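Local coordinates for putative nisin-resistance protein (Streptococcus agalactiae 515, PDB 4Y68) that probably cleaves the lantibiotic nisin as a serine peptidase of family S41, so that the bacterium resists the antibiotic, at residues A[106-111]-A[124-129]; A[157-162]-A[221-226]; A[163-168]-A[227-232]; A[252-257]-A[286-291]. One frame throughout, in Å; residues are numbered along the deposited sequence.

In the fold
Three contacts form one run, from the edge of the mixed sheet at strand 110-113 to the chain's middle; interaction 4 joins through E231. Interactions 1 and 2, centres about 13 Å apart, meet where S125 OG accepts from T161 N at 3.0 Å. The centre of interaction 3 lies about 10 Å from each of theirs: loop 124-129 binds N164, while N160 O receives A227 N at 2.9 Å. Interaction 4 sits about 12 Å from interaction 3, centre to centre, and E231 accepts from the nitrogens of G252 and Y253. S228 bonds H90, consistent with a serine-histidine catalytic pair; the N164 side chain is about 6 Å from a bound MES, probably from the crystallisation liquor.

Interaction 1. Residues A[106-111]-A[124-129]; sequences SRYPEY and PSISKL
S106 and I126 bring their CA atoms within 4.2 Å of each other where the two loops, running 133° apart, are joined by a backbone bond from R107 N to S125 O (3.0 Å). Beside it, S106 OG receives S127 N at 3.0 Å in an almost straight bond, 176° at the hydrogen. With chi1 at -60° the hydroxyl stays beside its own backbone N, which places it in line with the N-H of S127; the same oxygen also bonds T103 O, so two hydrogen bonds hold it. P124 supplies the apolar part. R107 and P124 lie alongside each other, pointing opposite ways, with R107 CG 3.5 Å from P124 CB, while the arginine's NE turns back to D105 O. The other end of the proline ring lies against P109, P124 CD reaching P109 CA at 3.6 Å. The Y108 ring meets I126 CD1 obliquely through CE1, at 4.4 Å, and leans on H136 and Y137 of helix 131-147. All this happens at the open end of a beta hairpin: strands 110-113 and 118-122 pair antiparallel at the edge of the mixed sheet, and the contact carries their association past the last strand pair, E110 with T122.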
loop_
_atom_site.group_PDB
_atom_site.type_symbol
_atom_site.label_atom_id
_atom_site.label_comp_id
_atom_site.label_asym_id
_atom_site.label_seq_id
_atom_site.Cartn_x
_atom_site.Cartn_y
_atom_site.Cartn_z
ATOM N N SER A 106 6.389 -2.256 -12.424
ATOM C CA SER A 106 7.187 -2.219 -11.196
ATOM C C SER A 106 8.613 -1.705 -11.410
ATOM O O SER A 106 9.242 -1.981 -12.430
ATOM C CB SER A 106 7.214 -3.606 -10.567
ATOM O OG SER A 106 5.895 -4.021 -10.261
ATOM N N ARG A 107 9.132 -0.957 -10.445
ATOM C CA ARG A 107 10.472 -0.404 -10.597
ATOM C C ARG A 107 11.315 -0.710 -9.379
ATOM O O ARG A 107 10.778 -1.055 -8.333
ATOM C CB ARG A 107 10.407 1.099 -10.840
ATOM C CG ARG A 107 9.005 1.668 -10.724
ATOM C CD ARG A 107 8.503 2.150 -12.063
ATOM N NE ARG A 107 7.076 2.493 -12.032
ATOM C CZ ARG A 107 6.608 3.738 -11.962
ATOM N NH1 ARG A 107 7.454 4.762 -11.902
ATOM N NH2 ARG A 107 5.294 3.962 -11.957
ATOM N N TYR A 108 12.637 -0.603 -9.513
ATOM C CA TYR A 108 13.505 -0.771 -8.351
ATOM C C TYR A 108 14.026 0.563 -7.793
ATOM O O TYR A 108 14.130 1.560 -8.514
ATOM C CB TYR A 108 14.657 -1.714 -8.698
ATOM C CG TYR A 108 14.149 -3.107 -8.996
ATOM C CD1 TYR A 108 13.476 -3.852 -8.026
ATOM C CD2 TYR A 108 14.310 -3.669 -10.259
ATOM C CE1 TYR A 108 12.983 -5.133 -8.307
ATOM C CE2 TYR A 108 13.834 -4.938 -10.550
ATOM C CZ TYR A 108 13.170 -5.668 -9.577
ATOM O OH TYR A 108 12.693 -6.925 -9.898
ATOM N N PRO A 109 14.331 0.587 -6.488
ATOM C CA PRO A 109 14.861 1.781 -5.820
ATOM C C PRO A 109 16.166 2.212 -6.456
ATOM O O PRO A 109 16.871 1.378 -7.022
ATOM C CB PRO A 109 15.094 1.320 -4.365
ATOM C CG PRO A 109 14.321 0.094 -4.216
ATOM C CD PRO A 109 14.307 -0.566 -5.581
ATOM N N GLU A 110 16.467 3.500 -6.347
ATOM C CA GLU A 110 17.674 4.117 -6.891
ATOM C C GLU A 110 18.169 5.084 -5.844
ATOM O O GLU A 110 17.364 5.574 -5.064
ATOM C CB GLU A 110 17.377 4.886 -8.176
ATOM C CG GLU A 110 17.789 4.213 -9.456
ATOM C CD GLU A 110 17.579 5.132 -10.645
ATOM O OE1 GLU A 110 16.508 5.785 -10.685
ATOM O OE2 GLU A 110 18.486 5.211 -11.517
ATOM N N TYR A 111 19.470 5.367 -5.818
ATOM C CA TYR A 111 19.972 6.484 -5.018
ATOM C C TYR A 111 20.979 7.315 -5.797
ATOM O O TYR A 111 21.603 6.830 -6.738
ATOM C CB TYR A 111 20.616 5.995 -3.723
ATOM C CG TYR A 111 22.075 5.626 -3.898
ATOM C CD1 TYR A 111 22.436 4.427 -4.491
ATOM C CD2 TYR A 111 23.086 6.492 -3.501
ATOM C CE1 TYR A 111 23.753 4.091 -4.671
ATOM C CE2 TYR A 111 24.411 6.159 -3.665
ATOM C CZ TYR A 111 24.740 4.956 -4.253
ATOM O OH TYR A 111 26.058 4.610 -4.427
ATOM N N PRO A 124 10.217 3.536 -5.406
ATOM C CA PRO A 124 9.106 3.534 -6.366
ATOM C C PRO A 124 8.065 2.450 -6.141
ATOM O O PRO A 124 8.305 1.508 -5.381
ATOM C CB PRO A 124 9.816 3.277 -7.696
ATOM C CG PRO A 124 10.892 2.315 -7.301
ATOM C CD PRO A 124 11.368 2.775 -5.922
ATOM N N SER A 125 6.937 2.587 -6.830
ATOM C CA SER A 125 5.917 1.531 -6.928
ATOM C C SER A 125 6.476 0.188 -7.353
ATOM O O SER A 125 7.233 0.102 -8.308
ATOM C CB SER A 125 4.832 1.911 -7.942
ATOM O OG SER A 125 4.486 3.282 -7.867
ATOM N N ILE A 126 6.075 -0.862 -6.654
ATOM C CA ILE A 126 6.297 -2.231 -7.098
ATOM C C ILE A 126 5.114 -3.073 -6.658
ATOM O O ILE A 126 4.721 -3.037 -5.486
ATOM C CB ILE A 126 7.577 -2.845 -6.527
ATOM C CG1 ILE A 126 7.623 -4.344 -6.840
ATOM C CG2 ILE A 126 7.667 -2.605 -5.020
ATOM C CD1 ILE A 126 8.944 -5.004 -6.459
ATOM N N SER A 127 4.564 -3.832 -7.599
ATOM C CA SER A 127 3.372 -4.633 -7.363
ATOM C C SER A 127 3.661 -6.111 -7.440
ATOM O O SER A 127 2.756 -6.933 -7.255
ATOM C CB SER A 127 2.291 -4.286 -8.376
ATOM O OG SER A 127 1.370 -3.396 -7.771
ATOM N N LYS A 128 4.916 -6.445 -7.742
ATOM C CA LYS A 128 5.288 -7.829 -7.946
ATOM C C LYS A 128 5.144 -8.604 -6.663
ATOM O O LYS A 128 5.245 -8.037 -5.573
ATOM C CB LYS A 128 6.701 -7.926 -8.499
ATOM C CG LYS A 128 6.712 -7.870 -10.034
ATOM C CD LYS A 128 8.095 -7.588 -10.575
ATOM C CE LYS A 128 8.111 -7.498 -12.104
ATOM N NZ LYS A 128 9.448 -7.035 -12.591
ATOM N N LEU A 129 4.851 -9.895 -6.816
ATOM C CA LEU A 129 4.652 -10.827 -5.703
ATOM C C LEU A 129 5.790 -11.828 -5.617
ATOM O O LEU A 129 6.118 -12.302 -4.540
ATOM C CB LEU A 129 3.334 -11.608 -5.852
ATOM C CG LEU A 129 2.029 -10.823 -5.912
ATOM C CD1 LEU A 129 0.842 -11.785 -5.953
ATOM C CD2 LEU A 129 1.974 -9.893 -4.697
#

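Interaction 2. Residues A[157-162]-A[221-226]; sequences LSNNTG and ITNHKT
N159 and N223 grip each other twice across this contact. N159 N donates to N223 OD1 at 2.9 Å, and N223 ND2 returns a bond to N159 OD1, also 2.9 Å and nearly straight at 174°. The amide planes stand 57° apart: the oxygen of N159 lies in the plane of the N223 amide, whereas the N223 nitrogen sits above the plane of the N159 carbonyl. N223 reaches this place with CG between its backbone N and carbonyl carbon (chi1 67°). Its OD1 also takes K225 N (3.3 Å), which arrives from the opposite face to N159 N and closes an Asx turn.

Backbone carbonyls supply a second set of bonds. L157 N donates to I221 O at 2.8 Å, prolonging the parallel pairing of the two strands. T226 OG1 then gives its proton to L157 O, again at 2.8 Å, on the face away from N160 N, the other donor to that oxygen; T226 OG1 itself accepts from N223 N at 3.0 Å. Thus one threonine hydroxyl ties the type II turn 157-160 to the type I turn 223-226. A CA-H...O contact from T226 CA to N160 O (3.3 Å) adds a weaker link.

Van der Waals contacts fill the rest: S158 CB rests on N223 ND2 at 3.7 Å, its hydroxyl bonded to D156, and the methylenes of K225 lie obliquely across N159 OD1.

Both turns leave the ends of neighbouring parallel strands, 152-156 and 218-222. L157 packs on F234 of helix 229-235, and I221 faces P297, L298 and S301 at helix 297-308.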
loop_
_atom_site.group_PDB
_atom_site.type_symbol
_atom_site.label_atom_id
_atom_site.label_comp_id
_atom_site.label_asym_id
_atom_site.label_seq_id
_atom_site.Cartn_x
_atom_site.Cartn_y
_atom_site.Cartn_z
ATOM N N LEU A 157 9.177 9.413 -1.941
ATOM C CA LEU A 157 7.992 8.611 -2.223
ATOM C C LEU A 157 7.087 9.276 -3.250
ATOM O O LEU A 157 5.966 8.812 -3.455
ATOM C CB LEU A 157 7.191 8.348 -0.926
ATOM C CG LEU A 157 7.891 7.551 0.199
ATOM C CD1 LEU A 157 7.192 7.723 1.535
ATOM C CD2 LEU A 157 8.045 6.072 -0.128
ATOM N N SER A 158 7.547 10.376 -3.857
ATOM C CA SER A 158 6.806 10.998 -4.980
ATOM C C SER A 158 6.385 9.960 -6.002
ATOM O O SER A 158 7.175 9.092 -6.364
ATOM C CB SER A 158 7.648 12.062 -5.698
ATOM O OG SER A 158 8.107 13.069 -4.814
ATOM N N ASN A 159 5.150 10.035 -6.471
ATOM C CA ASN A 159 4.715 9.185 -7.567
ATOM C C ASN A 159 4.698 7.701 -7.253
ATOM O O ASN A 159 4.496 6.900 -8.158
ATOM C CB ASN A 159 5.601 9.404 -8.807
ATOM C CG ASN A 159 5.611 10.862 -9.264
ATOM O OD1 ASN A 159 4.630 11.574 -9.075
ATOM N ND2 ASN A 159 6.734 11.311 -9.847
ATOM N N ASN A 160 4.949 7.321 -6.003
ATOM C CA ASN A 160 4.821 5.908 -5.630
ATOM C C ASN A 160 3.364 5.659 -5.272
ATOM O O ASN A 160 2.888 6.145 -4.251
ATOM C CB ASN A 160 5.762 5.558 -4.468
ATOM C CG ASN A 160 5.651 4.111 -4.012
ATOM O OD1 ASN A 160 4.670 3.411 -4.292
ATOM N ND2 ASN A 160 6.656 3.662 -3.267
ATOM N N THR A 161 2.652 4.929 -6.129
ATOM C CA THR A 161 1.205 4.712 -5.945
ATOM C C THR A 161 0.903 3.381 -5.254
ATOM O O THR A 161 -0.246 2.908 -5.246
ATOM C CB THR A 161 0.448 4.736 -7.290
ATOM O OG1 THR A 161 0.835 3.591 -8.053
ATOM C CG2 THR A 161 0.783 6.021 -8.106
ATOM N N GLY A 162 1.930 2.771 -4.682
ATOM C CA GLY A 162 1.711 1.597 -3.865
ATOM C C GLY A 162 2.170 0.311 -4.497
ATOM O O GLY A 162 3.154 0.272 -5.238
ATOM N N ILE A 221 9.973 12.731 1.350
ATOM C CA ILE A 221 9.251 13.562 0.388
ATOM C C ILE A 221 8.038 12.823 -0.176
ATOM O O ILE A 221 8.121 11.637 -0.517
ATOM C CB ILE A 221 10.180 14.012 -0.772
ATOM C CG1 ILE A 221 11.371 14.783 -0.218
ATOM C CG2 ILE A 221 9.411 14.838 -1.814
ATOM C CD1 ILE A 221 12.398 15.202 -1.285
ATOM N N THR A 222 6.909 13.520 -0.241
ATOM C CA THR A 222 5.688 12.977 -0.802
ATOM C C THR A 222 5.109 13.984 -1.790
ATOM O O THR A 222 5.373 15.179 -1.681
ATOM C CB THR A 222 4.648 12.673 0.299
ATOM O OG1 THR A 222 4.226 13.892 0.922
ATOM C CG2 THR A 222 5.224 11.746 1.372
ATOM N N ASN A 223 4.310 13.524 -2.750
ATOM C CA ASN A 223 3.548 14.456 -3.572
ATOM C C ASN A 223 2.124 13.940 -3.710
ATOM O O ASN A 223 1.789 12.956 -3.065
ATOM C CB ASN A 223 4.217 14.698 -4.937
ATOM C CG ASN A 223 4.220 13.480 -5.846
ATOM O OD1 ASN A 223 3.850 12.387 -5.443
ATOM N ND2 ASN A 223 4.661 13.677 -7.102
ATOM N N HIS A 224 1.289 14.603 -4.517
ATOM C CA HIS A 224 -0.129 14.260 -4.608
ATOM C C HIS A 224 -0.384 12.831 -5.101
ATOM O O HIS A 224 -1.449 12.266 -4.860
ATOM C CB HIS A 224 -0.860 15.252 -5.527
ATOM C CG HIS A 224 -1.163 16.570 -4.882
ATOM N ND1 HIS A 224 -1.639 16.676 -3.590
ATOM C CD2 HIS A 224 -1.048 17.841 -5.345
ATOM C CE1 HIS A 224 -1.810 17.953 -3.289
ATOM N NE2 HIS A 224 -1.460 18.680 -4.336
ATOM N N LYS A 225 0.588 12.243 -5.791
ATOM C CA LYS A 225 0.410 10.900 -6.341
ATOM C C LYS A 225 0.793 9.805 -5.338
ATOM O O LYS A 225 0.382 8.656 -5.480
ATOM C CB LYS A 225 1.221 10.731 -7.627
ATOM C CG LYS A 225 0.680 11.501 -8.834
ATOM C CD LYS A 225 1.162 10.846 -10.146
ATOM C CE LYS A 225 0.991 11.754 -11.366
ATOM N NZ LYS A 225 -0.353 12.414 -11.429
ATOM N N THR A 226 1.574 10.160 -4.328
ATOM C CA THR A 226 1.962 9.194 -3.286
ATOM C C THR A 226 0.743 8.509 -2.700
ATOM O O THR A 226 -0.066 9.165 -2.060
ATOM C CB THR A 226 2.744 9.888 -2.154
ATOM O OG1 THR A 226 3.903 10.510 -2.713
ATOM C CG2 THR A 226 3.165 8.860 -1.069
#

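Interaction 3. Residues A[163-168]-A[227-232]; sequences GNMIPM and ASSAEM
S229 points its hydroxyl into the loop before M165, and the two residues bring their CA atoms to 5.5 Å where the first turns of helices 165-171 and 229-235 lie side by side. Each helix follows a parallel strand of the mixed sheet, in the peptidase S41 domain. S229 OG donates to G163 O at a modelled 2.5 Å, short enough that the exact length is doubtful; the hydroxyl sits 40° out of the carbonyl plane.

Methionines pack beside it. M165 lays CG against S229 CB (3.7 Å), and its chain, bent at both chi2 and chi3, carries SD over the backbone of the other helix, 3.5 Å from S229 O. The same sulfur meets M232 CB at 3.9 Å, the two side chains crossing at about a right angle, with F182 of strand 180-185 touching both. One turn further along helix 165-171, M168 SD approaches S229 CB more loosely, at 4.3 Å.

One shell further out, N164 fixes the start of helix 165-171: as N-cap it accepts I166 N on OD1 at 3.1 Å, while its ND2 is held by K128 O. S228 holds the corresponding place before helix 229-235, yet its hydroxyl makes no cap and instead bonds H90 NE2, a pairing consistent with the serine and histidine of a catalytic dyad, as in serine peptidases of this kind. E231 steadies that residue through the main chain. It also binds T250, G252 and Y253, and toward S228 it uses the anti lone pair of OE1, which receives S228 N at 2.7 Å with 166° at the hydrogen.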
loop_
_atom_site.group_PDB
_atom_site.type_symbol
_atom_site.label_atom_id
_atom_site.label_comp_id
_atom_site.label_asym_id
_atom_site.label_seq_id
_atom_site.Cartn_x
_atom_site.Cartn_y
_atom_site.Cartn_z
ATOM N N GLY A 163 1.439 -0.752 -4.198
ATOM C CA GLY A 163 1.819 -2.094 -4.590
ATOM C C GLY A 163 2.067 -2.953 -3.365
ATOM O O GLY A 163 1.363 -2.843 -2.359
ATOM N N ASN A 164 3.091 -3.796 -3.448
ATOM C CA ASN A 164 3.424 -4.755 -2.400
ATOM C C ASN A 164 4.130 -4.093 -1.220
ATOM O O ASN A 164 5.263 -3.661 -1.351
ATOM C CB ASN A 164 4.297 -5.861 -3.014
ATOM C CG ASN A 164 4.423 -7.085 -2.136
ATOM O OD1 ASN A 164 4.211 -7.028 -0.932
ATOM N ND2 ASN A 164 4.804 -8.210 -2.747
ATOM N N MET A 165 3.449 -3.989 -0.080
ATOM C CA MET A 165 4.038 -3.427 1.146
ATOM C C MET A 165 5.354 -4.104 1.585
ATOM O O MET A 165 6.257 -3.447 2.092
ATOM C CB MET A 165 3.043 -3.522 2.302
ATOM C CG MET A 165 1.998 -2.427 2.298
ATOM S SD MET A 165 2.476 -1.027 3.283
ATOM C CE MET A 165 2.323 -1.673 4.917
ATOM N N ILE A 166 5.453 -5.402 1.357
ATOM C CA ILE A 166 6.533 -6.227 1.912
ATOM C C ILE A 166 7.970 -5.782 1.537
ATOM O O ILE A 166 8.817 -5.633 2.417
ATOM C CB ILE A 166 6.316 -7.699 1.498
ATOM C CG1 ILE A 166 5.129 -8.274 2.270
ATOM C CG2 ILE A 166 7.548 -8.525 1.776
ATOM C CD1 ILE A 166 4.793 -9.722 1.892
ATOM N N PRO A 167 8.248 -5.569 0.242
ATOM C CA PRO A 167 9.572 -5.060 -0.146
ATOM C C PRO A 167 9.818 -3.596 0.254
ATOM O O PRO A 167 10.974 -3.181 0.467
ATOM C CB PRO A 167 9.565 -5.209 -1.672
ATOM C CG PRO A 167 8.110 -5.370 -2.056
ATOM C CD PRO A 167 7.480 -6.064 -0.912
ATOM N N MET A 168 8.746 -2.810 0.350
ATOM C CA MET A 168 8.869 -1.410 0.763
ATOM C C MET A 168 9.237 -1.294 2.229
ATOM O O MET A 168 10.232 -0.651 2.590
ATOM C CB MET A 168 7.567 -0.638 0.498
ATOM C CG MET A 168 7.291 -0.446 -0.955
ATOM S SD MET A 168 5.940 0.689 -1.275
ATOM C CE MET A 168 5.534 0.047 -2.892
ATOM N N ALA A 227 0.606 7.201 -2.880
ATOM C CA ALA A 227 -0.653 6.553 -2.504
ATOM C C ALA A 227 -0.522 5.164 -1.887
ATOM O O ALA A 227 0.408 4.420 -2.174
ATOM C CB ALA A 227 -1.577 6.457 -3.739
ATOM N N SER A 228 -1.496 4.819 -1.057
ATOM C CA SER A 228 -1.764 3.426 -0.728
ATOM C C SER A 228 -0.623 2.829 0.105
ATOM O O SER A 228 -0.302 3.363 1.164
ATOM C CB SER A 228 -2.003 2.628 -2.016
ATOM O OG SER A 228 -2.841 1.508 -1.766
ATOM N N SER A 229 -0.007 1.750 -0.374
ATOM C CA SER A 229 1.124 1.139 0.332
ATOM C C SER A 229 2.182 2.184 0.676
ATOM O O SER A 229 2.827 2.129 1.733
ATOM C CB SER A 229 1.759 0.037 -0.517
ATOM O OG SER A 229 1.036 -1.181 -0.464
ATOM N N ALA A 230 2.371 3.118 -0.246
ATOM C CA ALA A 230 3.331 4.189 -0.081
ATOM C C ALA A 230 2.886 5.101 1.043
ATOM O O ALA A 230 3.707 5.580 1.815
ATOM C CB ALA A 230 3.490 4.977 -1.392
ATOM N N GLU A 231 1.578 5.357 1.127
ATOM C CA GLU A 231 1.067 6.172 2.221
ATOM C C GLU A 231 1.227 5.438 3.569
ATOM O O GLU A 231 1.628 6.042 4.548
ATOM C CB GLU A 231 -0.382 6.542 1.983
ATOM C CG GLU A 231 -0.558 7.599 0.937
ATOM C CD GLU A 231 -1.999 7.866 0.661
ATOM O OE1 GLU A 231 -2.675 6.961 0.101
ATOM O OE2 GLU A 231 -2.461 8.961 1.035
ATOM N N MET A 232 0.954 4.133 3.596
ATOM C CA MET A 232 1.111 3.363 4.834
ATOM C C MET A 232 2.583 3.168 5.202
ATOM O O MET A 232 2.909 3.013 6.379
ATOM C CB MET A 232 0.418 2.000 4.737
ATOM C CG MET A 232 -0.911 1.968 5.525
ATOM S SD MET A 232 -2.088 3.143 4.817
ATOM C CE MET A 232 -2.422 2.200 3.320
#

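Interaction 4. Residues A[252-257]-A[286-291]; sequences GYTTVN and TPILPD
G252 lies almost on top of a proline peptide: its CA is 3.8 Å from P287 CA and 3.6 Å from T286 C, so main chain meets main chain with no side chain in between. The glycine adopts a left-handed backbone conformation (phi 89°, psi 47°). A CB on G252 would fall about 3.1 Å from P287 CD and press on the carbonyl O of the residue before, so the close approach relies on glycine. P287 CB points away, but its CD comes back to 4.0 Å from G252 CA.

T254 makes the polar bond. Its OG1 donates to T286 O at 2.8 Å, the hydroxyl tilted 21° from the carbonyl plane, and T286 N lies 3.0 Å from T254 OG1. The residue forms the centre of an inverse gamma turn, closed by a weak bond from T255 N to Y253 O; this tight bend aims the T254 side chain at the loop 286-291, which leads from strand 282-283 to strand 292-293 at the edge of the mixed sheet. On its other branch, T254 CG2 touches I288 CD1 at 3.6 Å, with E231 of helix 229-235 against both side chains and Y283 also touching each.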
loop_
_atom_site.group_PDB
_atom_site.type_symbol
_atom_site.label_atom_id
_atom_site.label_comp_id
_atom_site.label_asym_id
_atom_site.label_seq_id
_atom_site.Cartn_x
_atom_site.Cartn_y
_atom_site.Cartn_z
ATOM N N GLY A 252 -4.489 10.196 -0.610
ATOM C CA GLY A 252 -5.640 9.932 0.240
ATOM C C GLY A 252 -6.231 8.550 0.047
ATOM O O GLY A 252 -7.447 8.407 -0.079
ATOM N N TYR A 253 -5.377 7.522 0.028
ATOM C CA TYR A 253 -5.855 6.137 -0.074
ATOM C C TYR A 253 -5.391 5.401 1.171
ATOM O O TYR A 253 -4.911 4.254 1.123
ATOM C CB TYR A 253 -5.371 5.473 -1.377
ATOM C CG TYR A 253 -6.096 6.030 -2.598
ATOM C CD1 TYR A 253 -7.186 5.376 -3.144
ATOM C CD2 TYR A 253 -5.707 7.228 -3.171
ATOM C CE1 TYR A 253 -7.865 5.887 -4.231
ATOM C CE2 TYR A 253 -6.385 7.766 -4.256
ATOM C CZ TYR A 253 -7.461 7.085 -4.784
ATOM O OH TYR A 253 -8.127 7.600 -5.872
ATOM N N THR A 254 -5.537 6.095 2.296
ATOM C CA THR A 254 -5.133 5.563 3.574
ATOM C C THR A 254 -6.254 4.664 4.091
ATOM O O THR A 254 -7.004 5.028 4.993
ATOM C CB THR A 254 -4.792 6.690 4.588
ATOM O OG1 THR A 254 -5.740 7.765 4.460
ATOM C CG2 THR A 254 -3.389 7.251 4.302
ATOM N N THR A 255 -6.377 3.490 3.476
ATOM C CA THR A 255 -7.153 2.405 4.051
ATOM C C THR A 255 -6.466 1.095 3.728
ATOM O O THR A 255 -5.786 0.968 2.701
ATOM C CB THR A 255 -8.614 2.372 3.546
ATOM O OG1 THR A 255 -8.646 2.548 2.118
ATOM C CG2 THR A 255 -9.427 3.472 4.215
ATOM N N VAL A 256 -6.637 0.118 4.610
ATOM C CA VAL A 256 -6.134 -1.220 4.336
ATOM C C VAL A 256 -7.083 -1.991 3.397
ATOM O O VAL A 256 -8.308 -1.994 3.583
ATOM C CB VAL A 256 -5.923 -1.983 5.656
ATOM C CG1 VAL A 256 -5.795 -3.489 5.404
ATOM C CG2 VAL A 256 -4.691 -1.429 6.387
ATOM N N ASN A 257 -6.530 -2.614 2.364
ATOM C CA ASN A 257 -7.297 -3.537 1.531
ATOM C C ASN A 257 -6.928 -4.991 1.770
ATOM O O ASN A 257 -5.809 -5.306 2.190
ATOM C CB ASN A 257 -7.100 -3.248 0.042
ATOM C CG ASN A 257 -7.702 -1.926 -0.385
ATOM O OD1 ASN A 257 -8.513 -1.334 0.332
ATOM N ND2 ASN A 257 -7.297 -1.451 -1.566
ATOM N N THR A 286 -7.952 9.544 3.515
ATOM C CA THR A 286 -7.682 10.953 3.713
ATOM C C THR A 286 -6.192 11.249 3.518
ATOM O O THR A 286 -5.323 10.489 3.970
ATOM C CB THR A 286 -8.105 11.411 5.109
ATOM O OG1 THR A 286 -7.271 10.783 6.069
ATOM C CG2 THR A 286 -9.536 11.008 5.393
ATOM N N PRO A 287 -5.895 12.364 2.844
ATOM C CA PRO A 287 -4.508 12.701 2.530
ATOM C C PRO A 287 -3.648 12.903 3.781
ATOM O O PRO A 287 -4.129 13.321 4.829
ATOM C CB PRO A 287 -4.646 14.004 1.724
ATOM C CG PRO A 287 -6.004 13.890 1.073
ATOM C CD PRO A 287 -6.853 13.242 2.147
ATOM N N ILE A 288 -2.368 12.593 3.661
ATOM C CA ILE A 288 -1.436 12.847 4.737
ATOM C C ILE A 288 -0.710 14.172 4.476
ATOM O O ILE A 288 -0.124 14.377 3.416
ATOM C CB ILE A 288 -0.442 11.689 4.879
ATOM C CG1 ILE A 288 -1.205 10.367 5.042
ATOM C CG2 ILE A 288 0.487 11.927 6.077
ATOM C CD1 ILE A 288 -0.315 9.134 4.863
ATOM N N LEU A 289 -0.767 15.074 5.447
ATOM C CA LEU A 289 -0.026 16.333 5.377
ATOM C C LEU A 289 1.435 16.134 5.762
ATOM O O LEU A 289 1.718 15.623 6.832
ATOM C CB LEU A 289 -0.635 17.384 6.317
ATOM C CG LEU A 289 -1.855 18.180 5.868
ATOM C CD1 LEU A 289 -1.410 19.492 5.230
ATOM C CD2 LEU A 289 -2.672 17.362 4.899
ATOM N N PRO A 290 2.369 16.534 4.893
ATOM C CA PRO A 290 3.761 16.519 5.336
ATOM C C PRO A 290 3.968 17.590 6.394
ATOM O O PRO A 290 3.126 18.474 6.478
ATOM C CB PRO A 290 4.549 16.832 4.061
ATOM C CG PRO A 290 3.584 17.532 3.179
ATOM C CD PRO A 290 2.235 16.931 3.483
ATOM N N ASP A 291 5.037 17.504 7.183
ATOM C CA ASP A 291 5.299 18.501 8.228
ATOM C C ASP A 291 5.441 19.905 7.638
ATOM O O ASP A 291 5.044 20.905 8.248
ATOM C CB ASP A 291 6.570 18.145 9.004
ATOM C CG ASP A 291 6.482 16.790 9.670
ATOM O OD1 ASP A 291 5.360 16.387 10.056
ATOM O OD2 ASP A 291 7.532 16.127 9.804
#